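Local coordinates for protein biofilm growth-associated repressor (Xylella fastidiosa, PDB 3PQK) that represses transcription of its own operon, which includes blh, by binding a palindromic AT-rich sequence across the -10 region of the blh promoter, at residues T31-E36 with Y77-A82; F37-L42 with T52-L57. One frame throughout, in Å; residues are numbered along the deposited sequence.

Contact 1. Residues T31-E36 with Y77-A82; sequences TLVEGE and YRLTEA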
loop_
_atom_site.group_PDB
_atom_site.type_symbol
_atom_site.label_atom_id
_atom_site.label_comp_id
_atom_site.label_asym_id
_atom_site.label_seq_id
_atom_site.Cartn_x
_atom_site.Cartn_y
_atom_site.Cartn_z
ATOM N N THR B 31 8.188 -12.139 3.171
ATOM C CA THR B 31 8.784 -13.432 3.572
ATOM C C THR B 31 7.744 -14.276 4.329
ATOM O O THR B 31 7.608 -15.479 4.067
ATOM C CB THR B 31 10.067 -13.216 4.410
ATOM O OG1 THR B 31 10.962 -12.347 3.710
ATOM C CG2 THR B 31 10.784 -14.530 4.748
ATOM N N LEU B 32 6.958 -13.620 5.212
ATOM C CA LEU B 32 5.938 -14.278 6.031
ATOM C C LEU B 32 4.699 -14.760 5.309
ATOM O O LEU B 32 3.935 -15.541 5.855
ATOM C CB LEU B 32 5.593 -13.456 7.273
ATOM C CG LEU B 32 6.725 -13.239 8.286
ATOM C CD1 LEU B 32 6.310 -12.193 9.299
ATOM C CD2 LEU B 32 7.082 -14.555 9.041
ATOM N N VAL B 33 4.495 -14.325 4.079
ATOM C CA VAL B 33 3.390 -14.799 3.220
ATOM C C VAL B 33 3.623 -16.309 2.972
ATOM O O VAL B 33 2.684 -17.096 2.969
ATOM C CB VAL B 33 3.375 -13.980 1.891
ATOM C CG1 VAL B 33 2.520 -14.648 0.813
ATOM C CG2 VAL B 33 2.907 -12.551 2.144
ATOM N N GLU B 34 4.887 -16.689 2.829
ATOM C CA GLU B 34 5.347 -18.050 2.575
ATOM C C GLU B 34 5.253 -18.999 3.779
ATOM O O GLU B 34 5.171 -20.220 3.586
ATOM C CB GLU B 34 6.744 -18.019 1.970
ATOM C CG GLU B 34 6.718 -17.404 0.572
ATOM C CD GLU B 34 8.044 -16.965 -0.006
ATOM O OE1 GLU B 34 9.093 -17.199 0.634
ATOM O OE2 GLU B 34 8.034 -16.408 -1.127
ATOM N N GLY B 35 5.158 -18.444 4.989
ATOM C CA GLY B 35 5.011 -19.248 6.193
ATOM C C GLY B 35 5.576 -18.606 7.437
ATOM O O GLY B 35 6.034 -17.459 7.394
ATOM N N GLU B 36 5.540 -19.350 8.548
ATOM C CA GLU B 36 6.030 -18.925 9.868
ATOM C C GLU B 36 7.527 -19.086 9.939
ATOM O O GLU B 36 8.034 -20.139 9.552
ATOM C CB GLU B 36 5.398 -19.780 10.984
ATOM C CG GLU B 36 3.877 -19.801 10.981
ATOM C CD GLU B 36 3.193 -20.476 12.157
ATOM O OE1 GLU B 36 3.895 -20.927 13.091
ATOM O OE2 GLU B 36 1.941 -20.539 12.148
ATOM N N TYR B 77 7.298 -16.281 14.026
ATOM C CA TYR B 77 6.512 -15.115 13.630
ATOM C C TYR B 77 5.674 -15.533 12.452
ATOM O O TYR B 77 6.073 -16.395 11.686
ATOM C CB TYR B 77 7.419 -13.951 13.263
ATOM C CG TYR B 77 8.193 -13.396 14.442
ATOM C CD1 TYR B 77 7.769 -12.243 15.099
ATOM C CD2 TYR B 77 9.386 -13.980 14.855
ATOM C CE1 TYR B 77 8.506 -11.693 16.144
ATOM C CE2 TYR B 77 10.128 -13.445 15.910
ATOM C CZ TYR B 77 9.676 -12.307 16.559
ATOM O OH TYR B 77 10.407 -11.756 17.585
ATOM N N ARG B 78 4.505 -14.948 12.324
ATOM C CA ARG B 78 3.538 -15.228 11.290
ATOM C C ARG B 78 2.693 -13.974 11.109
ATOM O O ARG B 78 2.588 -13.156 12.029
ATOM C CB ARG B 78 2.625 -16.403 11.699
ATOM C CG ARG B 78 1.911 -16.243 13.056
ATOM C CD ARG B 78 0.890 -17.340 13.333
ATOM N NE ARG B 78 -0.410 -17.037 12.732
ATOM C CZ ARG B 78 -1.344 -17.940 12.441
ATOM N NH1 ARG B 78 -1.129 -19.231 12.678
ATOM N NH2 ARG B 78 -2.492 -17.562 11.893
ATOM N N LEU B 79 2.067 -13.864 9.953
ATOM C CA LEU B 79 1.165 -12.785 9.652
ATOM C C LEU B 79 -0.121 -12.985 10.444
ATOM O O LEU B 79 -0.527 -14.124 10.702
ATOM C CB LEU B 79 0.814 -12.830 8.156
ATOM C CG LEU B 79 1.900 -12.408 7.181
ATOM C CD1 LEU B 79 1.417 -12.616 5.751
ATOM C CD2 LEU B 79 2.304 -10.943 7.399
ATOM N N THR B 80 -0.805 -11.900 10.778
ATOM C CA THR B 80 -2.108 -12.078 11.431
ATOM C C THR B 80 -3.140 -12.397 10.335
ATOM O O THR B 80 -2.803 -12.369 9.144
ATOM C CB THR B 80 -2.474 -10.888 12.305
ATOM O OG1 THR B 80 -2.544 -9.717 11.506
ATOM C CG2 THR B 80 -1.504 -10.690 13.443
ATOM N N GLU B 81 -4.369 -12.762 10.729
ATOM C CA GLU B 81 -5.431 -13.095 9.785
ATOM C C GLU B 81 -6.379 -11.901 9.600
ATOM O O GLU B 81 -7.433 -12.010 8.958
ATOM C CB GLU B 81 -6.168 -14.363 10.225
ATOM C CG GLU B 81 -5.368 -15.636 10.015
ATOM C CD GLU B 81 -6.148 -16.903 10.305
ATOM O OE1 GLU B 81 -6.377 -17.202 11.500
ATOM O OE2 GLU B 81 -6.543 -17.590 9.336
ATOM N N ALA B 82 -5.941 -10.736 10.097
ATOM C CA ALA B 82 -6.665 -9.473 10.021
ATOM C C ALA B 82 -6.694 -8.925 8.606
ATOM O O ALA B 82 -6.018 -9.440 7.706
ATOM C CB ALA B 82 -6.016 -8.462 10.960
HETATM O O HOH W 1 2.613 -15.988 8.113
#
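L32, near the end of helix 23-33, leans its side chain on strand 76-79, the second strand of the wing. Its CD2 branch comes against the backbone of Y77, with L32 CD2 3.4 Å from Y77 O. Nearer the main chain, L32 CB packs on L79 CG at 3.8 Å. The carbonyl of L32 is tied to the same strand through a water, which donates to L32 O at 2.7 Å and accepts from L79 N at 2.9 Å. V33 points its CB away, yet its CG2 still meets L79 CD1 at 3.9 Å, and both side chains also touch V88 of helix 84-96. After the helix the chain turns at G35, the first residue to leave helical geometry, with positive phi (152°). E36 then runs close beside the strand, with a CH···O contact from E36 CA to Y77 O at 3.1 Å. Its extended side chain lies alongside that of R78, CG near R78 CB. E36 OE2 takes only a weak, bent bond from R78 NH1 (3.4 Å), the carboxylate and guanidinium planes being 57° apart; OE1 pairs with R69, and R78 NE with E67. A long R78 NH2 to E81 OE1 pairing extends the network. This joining of a helix end to the second wing strand belongs to the winged-helix fold of ArsR-family repressors.

Contact 2. Residues F37-L42 with T52-L57; sequences FSVGEL and TLSQQL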
loop_
_atom_site.group_PDB
_atom_site.type_symbol
_atom_site.label_atom_id
_atom_site.label_comp_id
_atom_site.label_asym_id
_atom_site.label_seq_id
_atom_site.Cartn_x
_atom_site.Cartn_y
_atom_site.Cartn_z
ATOM N N PHE B 37 8.248 -18.063 10.416
ATOM C CA PHE B 37 9.703 -18.149 10.523
ATOM C C PHE B 37 10.200 -17.660 11.862
ATOM O O PHE B 37 9.613 -16.747 12.450
ATOM C CB PHE B 37 10.397 -17.364 9.399
ATOM C CG PHE B 37 10.107 -17.887 8.014
ATOM C CD1 PHE B 37 10.778 -18.999 7.518
ATOM C CD2 PHE B 37 9.122 -17.307 7.228
ATOM C CE1 PHE B 37 10.495 -19.494 6.240
ATOM C CE2 PHE B 37 8.849 -17.796 5.940
ATOM C CZ PHE B 37 9.540 -18.887 5.455
ATOM N N SER B 38 11.336 -18.216 12.308
ATOM C CA SER B 38 11.912 -17.794 13.564
ATOM C C SER B 38 12.721 -16.550 13.260
ATOM O O SER B 38 12.906 -16.231 12.092
ATOM C CB SER B 38 12.776 -18.909 14.159
ATOM O OG SER B 38 14.033 -18.949 13.506
ATOM N N VAL B 39 13.218 -15.859 14.287
ATOM C CA VAL B 39 14.025 -14.651 14.128
ATOM C C VAL B 39 15.329 -14.950 13.390
ATOM O O VAL B 39 15.738 -14.163 12.537
ATOM C CB VAL B 39 14.184 -13.869 15.476
ATOM C CG1 VAL B 39 15.011 -14.639 16.517
ATOM C CG2 VAL B 39 14.737 -12.467 15.270
ATOM N N GLY B 40 15.930 -16.108 13.674
ATOM C CA GLY B 40 17.156 -16.564 13.021
ATOM C C GLY B 40 16.962 -16.820 11.546
ATOM O O GLY B 40 17.795 -16.426 10.743
ATOM N N GLU B 41 15.841 -17.466 11.177
ATOM C CA GLU B 41 15.471 -17.748 9.800
ATOM C C GLU B 41 15.178 -16.459 9.033
ATOM O O GLU B 41 15.533 -16.347 7.846
ATOM C CB GLU B 41 14.252 -18.656 9.760
ATOM C CG GLU B 41 14.539 -20.000 10.388
ATOM C CD GLU B 41 13.376 -20.954 10.532
ATOM O OE1 GLU B 41 12.233 -20.511 10.771
ATOM O OE2 GLU B 41 13.619 -22.171 10.410
ATOM N N LEU B 42 14.526 -15.478 9.704
ATOM C CA LEU B 42 14.229 -14.192 9.066
ATOM C C LEU B 42 15.525 -13.448 8.770
ATOM O O LEU B 42 15.692 -12.931 7.673
ATOM C CB LEU B 42 13.247 -13.343 9.926
ATOM C CG LEU B 42 11.816 -13.885 9.963
ATOM C CD1 LEU B 42 11.036 -13.314 11.099
ATOM C CD2 LEU B 42 11.112 -13.774 8.615
ATOM N N THR B 52 17.980 -3.919 14.396
ATOM C CA THR B 52 17.051 -3.639 13.284
ATOM C C THR B 52 15.923 -4.659 13.079
ATOM O O THR B 52 14.753 -4.284 13.187
ATOM C CB THR B 52 17.841 -3.280 12.015
ATOM O OG1 THR B 52 18.837 -2.329 12.381
ATOM C CG2 THR B 52 16.967 -2.698 10.909
ATOM N N LEU B 53 16.263 -5.928 12.815
ATOM C CA LEU B 53 15.283 -7.003 12.591
ATOM C C LEU B 53 14.232 -7.106 13.695
ATOM O O LEU B 53 13.039 -7.111 13.383
ATOM C CB LEU B 53 15.988 -8.359 12.344
ATOM C CG LEU B 53 15.153 -9.489 11.749
ATOM C CD1 LEU B 53 15.241 -9.499 10.241
ATOM C CD2 LEU B 53 15.641 -10.807 12.255
ATOM N N SER B 54 14.642 -7.135 14.969
ATOM C CA SER B 54 13.665 -7.200 16.060
ATOM C C SER B 54 12.951 -5.869 16.312
ATOM O O SER B 54 11.837 -5.887 16.821
ATOM C CB SER B 54 14.270 -7.771 17.344
ATOM O OG SER B 54 14.082 -9.175 17.402
ATOM N N GLN B 55 13.572 -4.727 15.936
ATOM C CA GLN B 55 12.918 -3.407 16.054
ATOM C C GLN B 55 11.739 -3.352 15.077
ATOM O O GLN B 55 10.621 -2.991 15.470
ATOM C CB GLN B 55 13.880 -2.249 15.734
ATOM C CG GLN B 55 14.912 -1.974 16.823
ATOM C CD GLN B 55 15.999 -1.005 16.404
ATOM O OE1 GLN B 55 16.132 -0.628 15.233
ATOM N NE2 GLN B 55 16.802 -0.572 17.363
ATOM N N GLN B 56 11.991 -3.795 13.829
ATOM C CA GLN B 56 11.005 -3.824 12.749
ATOM C C GLN B 56 9.885 -4.827 12.925
ATOM O O GLN B 56 8.738 -4.484 12.624
ATOM C CB GLN B 56 11.687 -3.886 11.370
ATOM C CG GLN B 56 12.628 -2.682 11.095
ATOM C CD GLN B 56 11.939 -1.362 11.319
ATOM O OE1 GLN B 56 10.837 -1.137 10.819
ATOM N NE2 GLN B 56 12.531 -0.492 12.144
ATOM N N LEU B 57 10.170 -6.041 13.470
ATOM C CA LEU B 57 9.115 -7.031 13.779
ATOM C C LEU B 57 8.280 -6.485 14.960
ATOM O O LEU B 57 7.083 -6.774 15.073
ATOM C CB LEU B 57 9.691 -8.427 14.125
ATOM C CG LEU B 57 10.282 -9.271 12.970
ATOM C CD1 LEU B 57 11.340 -10.282 13.493
ATOM C CD2 LEU B 57 9.195 -10.022 12.194
#
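V39 presents a flat group to helix 52-62, its peptide carbonyl, with L53 CD2 3.4 Å from V39 O. The carboxylate of E41 faces away from that helix and serves as a cap: its OE1 is met on the anti side by S38 N at 2.9 Å, 24° out of the carboxylate plane, in a nearly straight bond. E41 N returns a weak bond to S38 OG, and the two residues form a capping box that secures the start of helix 39-46.

From this capped first turn, V39 reaches across with CG2, which its chi1 of 67° sets anti to the backbone N. V39 CG2 touches L53 CD2 at 3.6 Å and comes within 4.0 Å of S54 OG. L53 extends CG anti to the backbone N, and its unusual chi2 of 92° helps bring CD2 against both the carbonyl oxygen and CG2 of V39, with L42 CB slightly farther off. One turn on, L42 and L57 cross at an angle: L42 CD1 rests against both branches of L57, 3.9 Å from L57 CD1. Apart from V39 O and S54 OG the interface is aliphatic, the apolar core between the two helices of the predicted helix-turn-helix; the second of them, 52-62, is probably the DNA-recognition helix, as in ArsR-family repressors. Around it, L28 of helix 23-33 packs on L53, and Y77 of strand 76-79 touches both V39 and L57, so helix 23-33 and the wing both adjoin the helix pair.

Overall arrangement
Contact 2 is nested in the chain within the loop closed by contact 1, and the two centres lie about 12 Å apart. The helix pair 37-42 with 52-57 is buried and held by mainly aliphatic contacts, with no polar bond between the two segments, whereas 31-36 with 77-82 is made largely of partly exposed residues and mixes leucine packing with a bridging water and a charged network. They meet at F37: a probable backbone hydrogen bond joins Y77 N to F37 O, and the F37 ring packs on L32. Helices 23-33 and 39-46, one from each contact, are consecutive in the chain, and Y77 of strand 76-79 serves both contacts.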